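Local coordinates for protein intradiol ring-cleavage dioxygenase (Streptomyces sp. SirexAA-E, PDB 4ILV) that probably uses a non-haem iron(III) centre to cleave catechol-type aromatic rings between their two hydroxyl-bearing carbons, as intradiol dioxygenases do, at residues P125-H130 and T144-F149; Y148-P153 and A164-V169. All coordinates share one frame; numbering follows the deposited sequence.

Contact 1 of 2, residues P125-H130 and T144-F149; sequences PGRTRH and TTQLYF. With FE (Fe (III) ion), chain C; EDO (1,2-ethanediol), chain D.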
# COMPACT_ATOMS: atom_id res chain seq x y z
N PRO A 125 12.07 -13.68 4.18
CA PRO A 125 11.90 -14.55 5.35
C PRO A 125 10.93 -14.09 6.44
O PRO A 125 10.95 -12.94 6.89
CB PRO A 125 13.33 -14.68 5.89
CG PRO A 125 14.21 -14.51 4.66
CD PRO A 125 13.49 -13.44 3.87
N GLY A 126 10.06 -15.01 6.85
CA GLY A 126 9.19 -14.81 7.99
C GLY A 126 7.91 -14.04 7.73
O GLY A 126 7.07 -13.96 8.62
N ARG A 127 7.73 -13.48 6.54
CA ARG A 127 6.56 -12.63 6.31
C ARG A 127 5.73 -13.09 5.14
O ARG A 127 6.25 -13.55 4.11
CB ARG A 127 6.98 -11.16 6.08
CG ARG A 127 7.76 -10.53 7.22
CD ARG A 127 7.05 -9.35 7.86
NE ARG A 127 5.60 -9.51 7.89
CZ ARG A 127 4.74 -8.54 7.61
NH1 ARG A 127 5.19 -7.32 7.30
NH2 ARG A 127 3.43 -8.77 7.65
N THR A 128 4.42 -12.93 5.27
CA THR A 128 3.53 -13.09 4.14
C THR A 128 3.70 -11.89 3.20
O THR A 128 4.42 -10.95 3.51
CB THR A 128 2.07 -13.21 4.58
OG1 THR A 128 1.27 -13.66 3.47
CG2 THR A 128 1.55 -11.88 5.08
N ARG A 129 3.04 -11.94 2.04
CA ARG A 129 3.18 -10.89 1.05
C ARG A 129 2.46 -9.60 1.50
O ARG A 129 1.32 -9.65 1.97
CB ARG A 129 2.62 -11.39 -0.27
CG ARG A 129 3.20 -10.69 -1.46
CD ARG A 129 2.62 -11.22 -2.75
NE ARG A 129 2.65 -12.68 -2.81
CZ ARG A 129 3.68 -13.41 -3.22
NH1 ARG A 129 4.82 -12.84 -3.63
NH2 ARG A 129 3.56 -14.73 -3.23
N HIS A 130 3.10 -8.44 1.32
CA HIS A 130 2.50 -7.18 1.78
C HIS A 130 3.08 -5.95 1.10
O HIS A 130 4.20 -5.96 0.61
CB HIS A 130 2.70 -7.01 3.30
CG HIS A 130 4.15 -6.98 3.70
ND1 HIS A 130 4.93 -8.11 3.76
CD2 HIS A 130 4.96 -5.94 4.04
CE1 HIS A 130 6.16 -7.78 4.12
NE2 HIS A 130 6.20 -6.47 4.30
N THR A 144 0.32 4.36 10.24
CA THR A 144 1.23 3.39 9.62
C THR A 144 0.56 2.03 9.55
O THR A 144 0.05 1.52 10.56
CB THR A 144 2.53 3.25 10.43
OG1 THR A 144 3.21 4.51 10.46
CG2 THR A 144 3.46 2.18 9.80
N THR A 145 0.57 1.42 8.37
CA THR A 145 -0.13 0.15 8.21
C THR A 145 0.39 -0.66 7.03
O THR A 145 1.37 -0.28 6.40
CB THR A 145 -1.68 0.38 8.12
OG1 THR A 145 -2.36 -0.87 8.20
CG2 THR A 145 -2.07 1.10 6.84
N GLN A 146 -0.26 -1.78 6.75
CA GLN A 146 0.14 -2.63 5.64
C GLN A 146 -1.07 -3.15 4.86
O GLN A 146 -2.17 -3.23 5.40
CB GLN A 146 0.94 -3.82 6.16
CG GLN A 146 2.16 -3.43 6.95
CD GLN A 146 2.93 -4.63 7.45
OE1 GLN A 146 2.90 -5.71 6.85
NE2 GLN A 146 3.64 -4.45 8.56
N LEU A 147 -0.85 -3.54 3.61
CA LEU A 147 -1.90 -4.18 2.82
C LEU A 147 -1.52 -5.62 2.49
O LEU A 147 -0.37 -5.90 2.14
CB LEU A 147 -2.15 -3.41 1.54
CG LEU A 147 -2.41 -1.91 1.71
CD1 LEU A 147 -2.64 -1.25 0.36
CD2 LEU A 147 -3.59 -1.64 2.66
N TYR A 148 -2.49 -6.53 2.59
CA TYR A 148 -2.24 -7.95 2.34
C TYR A 148 -2.98 -8.45 1.11
O TYR A 148 -3.87 -7.77 0.59
CB TYR A 148 -2.61 -8.80 3.56
CG TYR A 148 -1.76 -8.49 4.77
CD1 TYR A 148 -0.46 -8.97 4.86
CD2 TYR A 148 -2.25 -7.72 5.81
CE1 TYR A 148 0.33 -8.70 5.96
CE2 TYR A 148 -1.46 -7.44 6.92
CZ TYR A 148 -0.17 -7.93 6.98
OH TYR A 148 0.64 -7.67 8.06
N PHE A 149 -2.61 -9.65 0.67
CA PHE A 149 -3.11 -10.27 -0.55
C PHE A 149 -3.97 -11.47 -0.22
O PHE A 149 -3.62 -12.25 0.66
CB PHE A 149 -1.92 -10.73 -1.43
CG PHE A 149 -1.14 -9.59 -2.00
CD1 PHE A 149 -1.28 -9.24 -3.33
CD2 PHE A 149 -0.30 -8.84 -1.19
CE1 PHE A 149 -0.58 -8.17 -3.86
CE2 PHE A 149 0.41 -7.77 -1.72
CZ PHE A 149 0.27 -7.43 -3.05
FE FE C . 8.04 -5.51 4.88
C1 EDO D . 8.73 -6.00 8.05
O1 EDO D . 7.59 -6.03 7.16
C2 EDO D . 10.01 -5.65 7.28
O2 EDO D . 9.75 -4.65 6.28
O HOH W 1 -0.64 -11.25 2.03
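Arg127 reaches across to Gln146 and holds its amide oxygen end-on with two nitrogens: NH1 lies 2.8 Å from OE1 of Gln146, with an N-H...O angle of 159°, and NH2 makes a longer second bond to the same atom. OE1 sits in the guanidinium plane, at its edge, while the amide itself is turned 62° from that plane. The arginine gets there by bending at chi2 and chi3, whereas Gln146 comes from the opposite direction with its chain extended beyond CG. NH2 also gives a weak bond to Tyr148 OH at 3.0 Å; the stronger partner of that hydroxyl is Gln39. Outside the pair, Asp158 forms a salt bridge with Arg127 NE, so the guanidinium is fixed along several edges. Its NH1 stands over the centre of the His130 imidazole, 3.2 Å above the ring plane. With CG between the backbone N and the carbonyl carbon (chi1 61°), the His130 ring is placed for ND1 to donate in its plane to Thr128 O at 2.9 Å, which fixes the ring's rotation and leaves NE2 for the iron at 2.2 Å. Farther along, Thr128 CG2 packs on Tyr148 CE1, and Arg129 lays CD over the face of Phe149, 4.1 Å from the ring centroid, while its guanidinium pairs with Glu152. Ethanediol, probably from the crystallisation liquor, chelates the iron through both oxygens, and Arg127 NH1 donates to O1 of this diol. With Tyr95, Tyr124 and His132 completing the protein ligands, this is the two-tyrosine, two-histidine iron(III) site of intradiol dioxygenases, Arg127 in its second shell and Gln146 behind, holding the guanidinium.

Contact 2 of 2, residues Y148-P153 and A164-V169; sequences YFPGEP and ALLMNV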
# COMPACT_ATOMS: atom_id res chain seq x y z
N TYR A 148 -2.49 -6.53 2.59
CA TYR A 148 -2.24 -7.95 2.34
C TYR A 148 -2.98 -8.45 1.11
O TYR A 148 -3.87 -7.77 0.59
CB TYR A 148 -2.61 -8.80 3.56
CG TYR A 148 -1.76 -8.49 4.77
CD1 TYR A 148 -0.46 -8.97 4.86
CD2 TYR A 148 -2.25 -7.72 5.81
CE1 TYR A 148 0.33 -8.70 5.96
CE2 TYR A 148 -1.46 -7.44 6.92
CZ TYR A 148 -0.17 -7.93 6.98
OH TYR A 148 0.64 -7.67 8.06
N PHE A 149 -2.61 -9.65 0.67
CA PHE A 149 -3.11 -10.27 -0.55
C PHE A 149 -3.97 -11.47 -0.22
O PHE A 149 -3.62 -12.25 0.66
CB PHE A 149 -1.92 -10.73 -1.43
CG PHE A 149 -1.14 -9.59 -2.00
CD1 PHE A 149 -1.28 -9.24 -3.33
CD2 PHE A 149 -0.30 -8.84 -1.19
CE1 PHE A 149 -0.58 -8.17 -3.86
CE2 PHE A 149 0.41 -7.77 -1.72
CZ PHE A 149 0.27 -7.43 -3.05
N PRO A 150 -5.08 -11.63 -0.96
CA PRO A 150 -6.00 -12.75 -0.71
C PRO A 150 -5.39 -14.07 -1.15
O PRO A 150 -4.74 -14.13 -2.19
CB PRO A 150 -7.21 -12.40 -1.59
CG PRO A 150 -6.63 -11.61 -2.72
CD PRO A 150 -5.52 -10.79 -2.09
N GLY A 151 -5.62 -15.11 -0.37
CA GLY A 151 -5.30 -16.47 -0.77
C GLY A 151 -3.85 -16.87 -0.63
O GLY A 151 -3.45 -17.92 -1.10
N GLU A 152 -3.05 -16.03 0.04
CA GLU A 152 -1.65 -16.34 0.26
C GLU A 152 -1.46 -17.34 1.39
O GLU A 152 -1.91 -17.10 2.51
CB GLU A 152 -0.89 -15.07 0.62
CG GLU A 152 -0.72 -14.12 -0.53
CD GLU A 152 0.30 -14.60 -1.54
OE1 GLU A 152 0.30 -14.05 -2.64
OE2 GLU A 152 1.12 -15.51 -1.22
N PRO A 153 -0.78 -18.47 1.11
CA PRO A 153 -0.55 -19.46 2.17
C PRO A 153 0.06 -18.85 3.44
O PRO A 153 -0.32 -19.24 4.54
CB PRO A 153 0.41 -20.46 1.51
CG PRO A 153 0.04 -20.40 0.07
CD PRO A 153 -0.29 -18.95 -0.19
N ALA A 164 -8.59 -7.70 8.04
CA ALA A 164 -9.15 -6.36 7.81
C ALA A 164 -8.27 -5.54 6.86
O ALA A 164 -8.71 -4.55 6.29
CB ALA A 164 -9.35 -5.62 9.13
N LEU A 165 -7.03 -5.96 6.67
CA LEU A 165 -6.12 -5.23 5.79
C LEU A 165 -5.93 -5.94 4.45
O LEU A 165 -5.00 -5.61 3.68
CB LEU A 165 -4.78 -5.02 6.49
CG LEU A 165 -4.87 -4.15 7.75
CD1 LEU A 165 -3.62 -4.29 8.60
CD2 LEU A 165 -5.10 -2.70 7.40
N LEU A 166 -6.81 -6.89 4.14
CA LEU A 166 -6.80 -7.56 2.84
C LEU A 166 -7.31 -6.64 1.74
O LEU A 166 -8.32 -5.96 1.90
CB LEU A 166 -7.66 -8.82 2.86
CG LEU A 166 -7.04 -10.13 3.35
CD1 LEU A 166 -8.13 -11.19 3.55
CD2 LEU A 166 -5.97 -10.65 2.39
N MET A 167 -6.58 -6.59 0.64
CA MET A 167 -7.07 -6.01 -0.61
C MET A 167 -7.98 -7.04 -1.28
O MET A 167 -7.85 -8.23 -1.02
CB MET A 167 -5.90 -5.76 -1.57
CG MET A 167 -4.91 -4.71 -1.08
SD MET A 167 -3.56 -4.46 -2.26
CE MET A 167 -2.59 -5.94 -1.96
N ASN A 168 -8.88 -6.58 -2.14
CA ASN A 168 -9.45 -7.45 -3.16
C ASN A 168 -8.46 -7.45 -4.32
O ASN A 168 -7.93 -6.42 -4.66
CB ASN A 168 -10.80 -6.97 -3.65
CG ASN A 168 -11.94 -7.29 -2.68
OD1 ASN A 168 -11.74 -7.93 -1.65
ND2 ASN A 168 -13.14 -6.84 -3.03
N VAL A 169 -8.22 -8.60 -4.92
CA VAL A 169 -7.28 -8.69 -6.03
C VAL A 169 -7.84 -9.61 -7.10
O VAL A 169 -8.23 -10.74 -6.80
CB VAL A 169 -5.91 -9.24 -5.59
CG1 VAL A 169 -4.97 -9.45 -6.81
CG2 VAL A 169 -5.27 -8.31 -4.57
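Met167 sets its methyl CE squarely over the face of the Phe149 ring, 3.4 Å from the centroid and 12° off the ring normal. A bend at the last torsion of the methionine (chi3 -75°) turns CE onto the ring, while SD stays farther off, 5.1 Å from the same centroid, in a Met-aromatic contact. The two side chains run side by side and point the same way, into a core where Leu65 touches Phe149 and Val67 touches Met167. An alanine in place of Phe149 would probably leave the Met167 methyl without its aromatic platform and open a gap between it and the Arg129 chain. Next to this pair, Val169 CG2 packs on Pro150 CD at 3.5 Å, the two side chains crossing at about a right angle. Leu166 folds CD2 against the Phe149 carbonyl, and Leu165 puts CB at the edge of the Tyr148 ring, 3.8 Å from CD2 of that tyrosine. Phe149 to Glu152 form a type II turn, with Gly151 at positive phi. At the polar edge, Tyr148 uses both backbone groups: its N donates to Leu165 O at 2.9 Å, and its O accepts from Met167 N at 3.0 Å, the latter bond nearly straight at 175°. The Tyr148-Leu166 backbone bridge, a single one, ties strand 143-148 to the residues leading into strand 168-172, joining the two sheets of the beta-sandwich dioxygenase domain.

Tyr148 and Phe149 belong to both contacts, and Phe149 is a shared wall: one face takes the Arg129 chain in contact 1, the other the Met167 methyl in contact 2. Contact 1 is buried and largely polar, its guanidinium, amide and imidazole gathered beside the iron. Contact 2, some 9 Å away between centres, is only partly buried; it is apolar inside, runs out to exposed Pro150, and its hydrogen bonds are between backbones. The salt bridge from Arg129 NE to Glu152 OE1, 2.7 Å, stitches the two together. Strand 143-148 thus lies beside the metal site at one contact, linked to it through Arg127, and leads toward strand 168-172 of the other sheet at the next.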